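Local coordinates for protein TbpB (Actinobacillus pleuropneumoniae, PDB 3HOL) that probably binds host transferrin at the bacterial cell surface as a lipoprotein part of the receptor used for iron acquisition, at residues Thr181-Gly186 with Asn199-Gly204; Thr208-Ala213 with Asp230-Glu235. All coordinates share one frame; numbering follows the deposited sequence.

Contact 1 (Thr181-Gly186 with Asn199-Gly204); sequences TKKMTG and NADIRG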
loop_
_atom_site.group_PDB
_atom_site.type_symbol
_atom_site.label_atom_id
_atom_site.label_comp_id
_atom_site.label_asym_id
_atom_site.label_seq_id
_atom_site.Cartn_x
_atom_site.Cartn_y
_atom_site.Cartn_z
ATOM N N THR A 181 7.262 18.434 -4.505
ATOM C CA THR A 181 7.601 18.018 -5.853
ATOM C C THR A 181 7.535 16.482 -6.104
ATOM O O THR A 181 7.727 16.038 -7.239
ATOM C CB THR A 181 8.976 18.504 -6.221
ATOM O OG1 THR A 181 9.915 18.000 -5.269
ATOM C CG2 THR A 181 9.026 20.037 -6.165
ATOM N N LYS A 182 7.264 15.703 -5.055
ATOM C CA LYS A 182 7.285 14.236 -5.104
ATOM C C LYS A 182 8.638 13.696 -5.586
ATOM O O LYS A 182 8.716 12.775 -6.424
ATOM C CB LYS A 182 6.101 13.704 -5.927
ATOM C CG LYS A 182 4.763 13.990 -5.198
ATOM C CD LYS A 182 3.577 13.231 -5.830
ATOM C CE LYS A 182 2.246 13.572 -5.150
ATOM N NZ LYS A 182 2.047 12.880 -3.800
ATOM N N LYS A 183 9.701 14.317 -5.068
ATOM C CA LYS A 183 11.090 13.948 -5.368
ATOM C C LYS A 183 11.830 13.527 -4.135
ATOM O O LYS A 183 11.616 14.086 -3.061
ATOM C CB LYS A 183 11.833 15.167 -5.965
ATOM C CG LYS A 183 11.324 15.567 -7.329
ATOM C CD LYS A 183 11.586 14.509 -8.365
ATOM C CE LYS A 183 11.129 14.982 -9.790
ATOM N NZ LYS A 183 11.561 13.970 -10.823
ATOM N N MET A 184 12.727 12.568 -4.291
ATOM C CA MET A 184 13.593 12.104 -3.189
ATOM C C MET A 184 15.017 12.055 -3.692
ATOM O O MET A 184 15.269 11.622 -4.812
ATOM C CB MET A 184 13.183 10.667 -2.742
ATOM C CG MET A 184 14.104 10.002 -1.678
ATOM S SD MET A 184 13.747 8.190 -1.526
ATOM C CE MET A 184 12.196 8.243 -0.617
ATOM N N THR A 185 15.939 12.525 -2.870
ATOM C CA THR A 185 17.379 12.392 -3.110
ATOM C C THR A 185 17.948 11.746 -1.825
ATOM O O THR A 185 17.256 11.641 -0.815
ATOM C CB THR A 185 18.072 13.771 -3.379
ATOM O OG1 THR A 185 17.874 14.625 -2.238
ATOM C CG2 THR A 185 17.495 14.487 -4.673
ATOM N N GLY A 186 19.177 11.251 -1.877
ATOM C CA GLY A 186 19.785 10.713 -0.676
ATOM C C GLY A 186 21.139 10.075 -0.952
ATOM O O GLY A 186 21.587 10.023 -2.096
ATOM N N ASN A 199 17.975 8.629 -6.234
ATOM C CA ASN A 199 17.001 9.565 -6.798
ATOM C C ASN A 199 15.758 8.766 -7.041
ATOM O O ASN A 199 15.846 7.649 -7.569
ATOM C CB ASN A 199 17.496 10.112 -8.127
ATOM C CG ASN A 199 18.612 11.086 -7.949
ATOM O OD1 ASN A 199 18.378 12.295 -7.816
ATOM N ND2 ASN A 199 19.845 10.580 -7.877
ATOM N N ALA A 200 14.608 9.288 -6.603
ATOM C CA ALA A 200 13.373 8.606 -6.873
ATOM C C ALA A 200 12.201 9.570 -6.968
ATOM O O ALA A 200 12.257 10.709 -6.453
ATOM C CB ALA A 200 13.081 7.496 -5.796
ATOM N N ASP A 201 11.143 9.099 -7.602
ATOM C CA ASP A 201 9.869 9.803 -7.642
ATOM C C ASP A 201 8.788 9.054 -6.868
ATOM O O ASP A 201 8.694 7.820 -6.925
ATOM C CB ASP A 201 9.409 9.919 -9.097
ATOM C CG ASP A 201 10.361 10.763 -9.929
ATOM O OD1 ASP A 201 10.229 11.993 -9.929
ATOM O OD2 ASP A 201 11.257 10.186 -10.542
ATOM N N ILE A 202 7.902 9.813 -6.233
ATOM C CA ILE A 202 6.859 9.255 -5.401
ATOM C C ILE A 202 5.570 9.072 -6.229
ATOM O O ILE A 202 5.132 10.007 -6.902
ATOM C CB ILE A 202 6.539 10.214 -4.229
ATOM C CG1 ILE A 202 7.784 10.470 -3.375
ATOM C CG2 ILE A 202 5.397 9.616 -3.361
ATOM C CD1 ILE A 202 7.537 11.504 -2.230
ATOM N N ARG A 203 4.971 7.887 -6.156
ATOM C CA ARG A 203 3.649 7.616 -6.715
ATOM C C ARG A 203 2.875 6.820 -5.654
ATOM O O ARG A 203 3.370 5.798 -5.180
ATOM C CB ARG A 203 3.794 6.728 -7.966
ATOM N N GLY A 204 1.649 7.236 -5.353
ATOM C CA GLY A 204 0.908 6.629 -4.231
ATOM C C GLY A 204 1.762 6.761 -2.994
ATOM O O GLY A 204 2.294 7.835 -2.737
HETATM O O HOH W 1 1.703 10.340 -3.903
HETATM O O HOH W 2 8.032 13.276 -9.062
HETATM O O HOH W 3 15.318 12.999 -7.165
#

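Contact 2 (Thr208-Ala213 with Asp230-Glu235); sequences TGAATA and DSQSLE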
loop_
_atom_site.group_PDB
_atom_site.type_symbol
_atom_site.label_atom_id
_atom_site.label_comp_id
_atom_site.label_asym_id
_atom_site.label_seq_id
_atom_site.Cartn_x
_atom_site.Cartn_y
_atom_site.Cartn_z
ATOM N N THR A 208 9.965 5.132 -6.752
ATOM C CA THR A 208 10.756 4.351 -7.718
ATOM C C THR A 208 11.846 5.202 -8.335
ATOM O O THR A 208 11.657 6.423 -8.611
ATOM C CB THR A 208 9.877 3.803 -8.879
ATOM O OG1 THR A 208 9.183 4.891 -9.485
ATOM C CG2 THR A 208 8.824 2.834 -8.364
ATOM N N GLY A 209 13.004 4.594 -8.580
ATOM C CA GLY A 209 14.096 5.379 -9.106
ATOM C C GLY A 209 15.368 4.592 -9.303
ATOM O O GLY A 209 15.312 3.426 -9.708
ATOM N N ALA A 210 16.507 5.221 -8.968
ATOM C CA ALA A 210 17.812 4.685 -9.281
ATOM C C ALA A 210 18.827 4.887 -8.169
ATOM O O ALA A 210 18.763 5.874 -7.419
ATOM C CB ALA A 210 18.325 5.321 -10.615
ATOM N N ALA A 211 19.792 3.971 -8.060
ATOM C CA ALA A 211 20.946 4.218 -7.175
ATOM C C ALA A 211 22.149 4.379 -8.091
ATOM O O ALA A 211 22.339 3.571 -9.019
ATOM C CB ALA A 211 21.173 3.035 -6.193
ATOM N N THR A 212 22.931 5.426 -7.866
ATOM C CA THR A 212 24.139 5.689 -8.662
ATOM C C THR A 212 25.369 5.352 -7.861
ATOM O O THR A 212 25.561 5.926 -6.780
ATOM C CB THR A 212 24.204 7.188 -9.066
ATOM O OG1 THR A 212 23.034 7.486 -9.827
ATOM C CG2 THR A 212 25.483 7.500 -9.901
ATOM N N ALA A 213 26.166 4.392 -8.346
ATOM C CA ALA A 213 27.403 4.028 -7.645
ATOM C C ALA A 213 28.353 5.209 -7.603
ATOM O O ALA A 213 28.635 5.814 -8.661
ATOM C CB ALA A 213 28.073 2.850 -8.295
ATOM N N ASP A 230 25.567 0.516 -11.056
ATOM C CA ASP A 230 24.351 1.287 -10.808
ATOM C C ASP A 230 23.139 0.357 -10.721
ATOM O O ASP A 230 23.206 -0.833 -11.104
ATOM C CB ASP A 230 24.089 2.274 -11.965
ATOM C CG ASP A 230 25.155 3.372 -12.086
ATOM O OD1 ASP A 230 25.753 3.796 -11.102
ATOM O OD2 ASP A 230 25.408 3.822 -13.209
ATOM N N SER A 231 22.026 0.903 -10.232
ATOM C CA SER A 231 20.720 0.219 -10.234
ATOM C C SER A 231 19.624 1.131 -10.774
ATOM O O SER A 231 19.496 2.280 -10.329
ATOM C CB SER A 231 20.282 -0.136 -8.806
ATOM O OG SER A 231 19.022 -0.798 -8.838
ATOM N N GLN A 232 18.804 0.587 -11.671
ATOM C CA GLN A 232 17.584 1.266 -12.103
ATOM C C GLN A 232 16.403 0.634 -11.409
ATOM O O GLN A 232 15.259 0.817 -11.846
ATOM C CB GLN A 232 17.389 1.107 -13.638
ATOM C CG GLN A 232 18.471 1.699 -14.524
ATOM C CD GLN A 232 18.987 3.092 -14.111
ATOM O OE1 GLN A 232 20.202 3.273 -13.906
ATOM N NE2 GLN A 232 18.073 4.083 -14.003
ATOM N N SER A 233 16.632 -0.125 -10.337
ATOM C CA SER A 233 15.515 -0.847 -9.707
ATOM C C SER A 233 15.374 -0.499 -8.224
ATOM O O SER A 233 15.160 -1.372 -7.365
ATOM C CB SER A 233 15.663 -2.365 -9.899
ATOM O OG SER A 233 16.878 -2.832 -9.284
ATOM N N LEU A 234 15.504 0.782 -7.912
ATOM C CA LEU A 234 15.245 1.220 -6.543
ATOM C C LEU A 234 13.738 1.353 -6.377
ATOM O O LEU A 234 13.082 2.056 -7.155
ATOM C CB LEU A 234 15.920 2.573 -6.258
ATOM C CG LEU A 234 15.871 2.987 -4.767
ATOM C CD1 LEU A 234 17.163 3.729 -4.360
ATOM C CD2 LEU A 234 14.679 3.852 -4.490
ATOM N N GLU A 235 13.184 0.714 -5.353
ATOM C CA GLU A 235 11.736 0.803 -5.097
ATOM C C GLU A 235 11.542 0.640 -3.631
ATOM O O GLU A 235 12.150 -0.282 -2.995
ATOM C CB GLU A 235 10.935 -0.290 -5.859
ATOM C CG GLU A 235 9.379 -0.058 -6.012
ATOM C CD GLU A 235 8.510 -0.379 -4.776
ATOM O OE1 GLU A 235 8.977 -1.056 -3.808
ATOM O OE2 GLU A 235 7.306 0.030 -4.778
HETATM O O HOH W 4 21.506 4.393 -11.999
#

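Contact 1 (Thr181-Gly186 with Asn199-Gly204)
Lys183 and Asp201 face each other as a non-hydrogen-bonded antiparallel pair, and their side chains run side by side in the same direction. The lysine chain leaves CB with CG beside the backbone N and folds again at chi2 (-65°). That second bend turns the rest of the chain along the aspartate. CD is the first atom to come near, 3.3 Å from Asp201 OD1, and CE follows. NZ ends the chain in a salt bridge, 2.5 Å from Asp201 OD1. It comes in on the syn lone pair of OD1, the side of the other oxygen. Water 2 lies within hydrogen-bonding distance of both Asp201 OD1 and Lys182 O.

The opposite face of the sheet is apolar. Met184 pairs with Ala200, and the backbone bonds between them run both ways; Met184 N to Ala200 O is 2.9 Å. Met184 SD lies 4.4 Å from Ala200 CB, while the rest of its end leads away toward Phe175, Phe207 and Phe238. Ile202 CB packs against Lys182 CB at 3.9 Å, and CD1 reaches over the lysine backbone. Ile202 N donates to Lys182 O. Lys182 itself stretches out along the strand end until chi4 (-77°) bends NZ onto water 1, which bridges to Gly204 O.

Lys182 and Lys183 both face Asp178 in a G1 beta bulge at the start of the strand. The whole is a beta hairpin of strands 183-190 and 193-203, with one polar and one apolar face, as expected in the wall of a TbpB lobe beta barrel.

Contact 2 (Thr208-Ala213 with Asp230-Glu235)
Thr208 and Glu235 meet at one end of an antiparallel strand pair that is broken by a beta bulge, part of a TbpB lobe barrel. Their side chains cross at an angle, with Thr208 CG2 3.8 Å from Glu235 CG. The glutamate carboxylate goes on to a salt bridge with Arg206. On the other face chi1 -171° lifts Leu234 CG off the sheet, and CD1 leans toward Ala211, 4.5 Å from its CB. Phe250 packs on both residues. Leu234 CB sits against the backbone of Gly209.

The register slips by one between Gly209 and Ala211, where segment 230-235 turns a corner at Gln232. Ser231 OG accepts from Ser233 N in an ST turn and is hydrogen-bonded to Val251 O. Gln232 starts away from the partner strand but curls back, bringing NE2 to 3.6 Å from Ala210 CB. Gln232 OE1 and Ala211 O share a water.

At the far end Thr212 and Asp230 lie alongside, pointing the same way. Ser231 N donates to Ala211 O at 2.9 Å. Asp230 OD1, whose place is less certain, accepts from Ala213 N at 2.8 Å and forms a salt bridge with Lys216 NZ.

How the contacts relate
Both contacts belong to one curled antiparallel sheet. They meet where strand 193-203 pairs with strand 206-213: Asn199 O lies 2.9 Å from Ala210 N, and Ala200 CB packs on Thr208 O. Each is partly buried, but contact 1 has more exposed residues and contact 2 more buried ones. Contact 1 joins consecutive strands of a hairpin. Contact 2 pairs strands separated by a long irregular connection, and its register slips. Their chemistry differs too. A lysine-aspartate bridge spans the two strands on the polar face of contact 1, whereas the acidic groups of contact 2 have their salt-bridge partners outside its segments. Each contact turns apolar side chains toward phenylalanines of neighbouring strands.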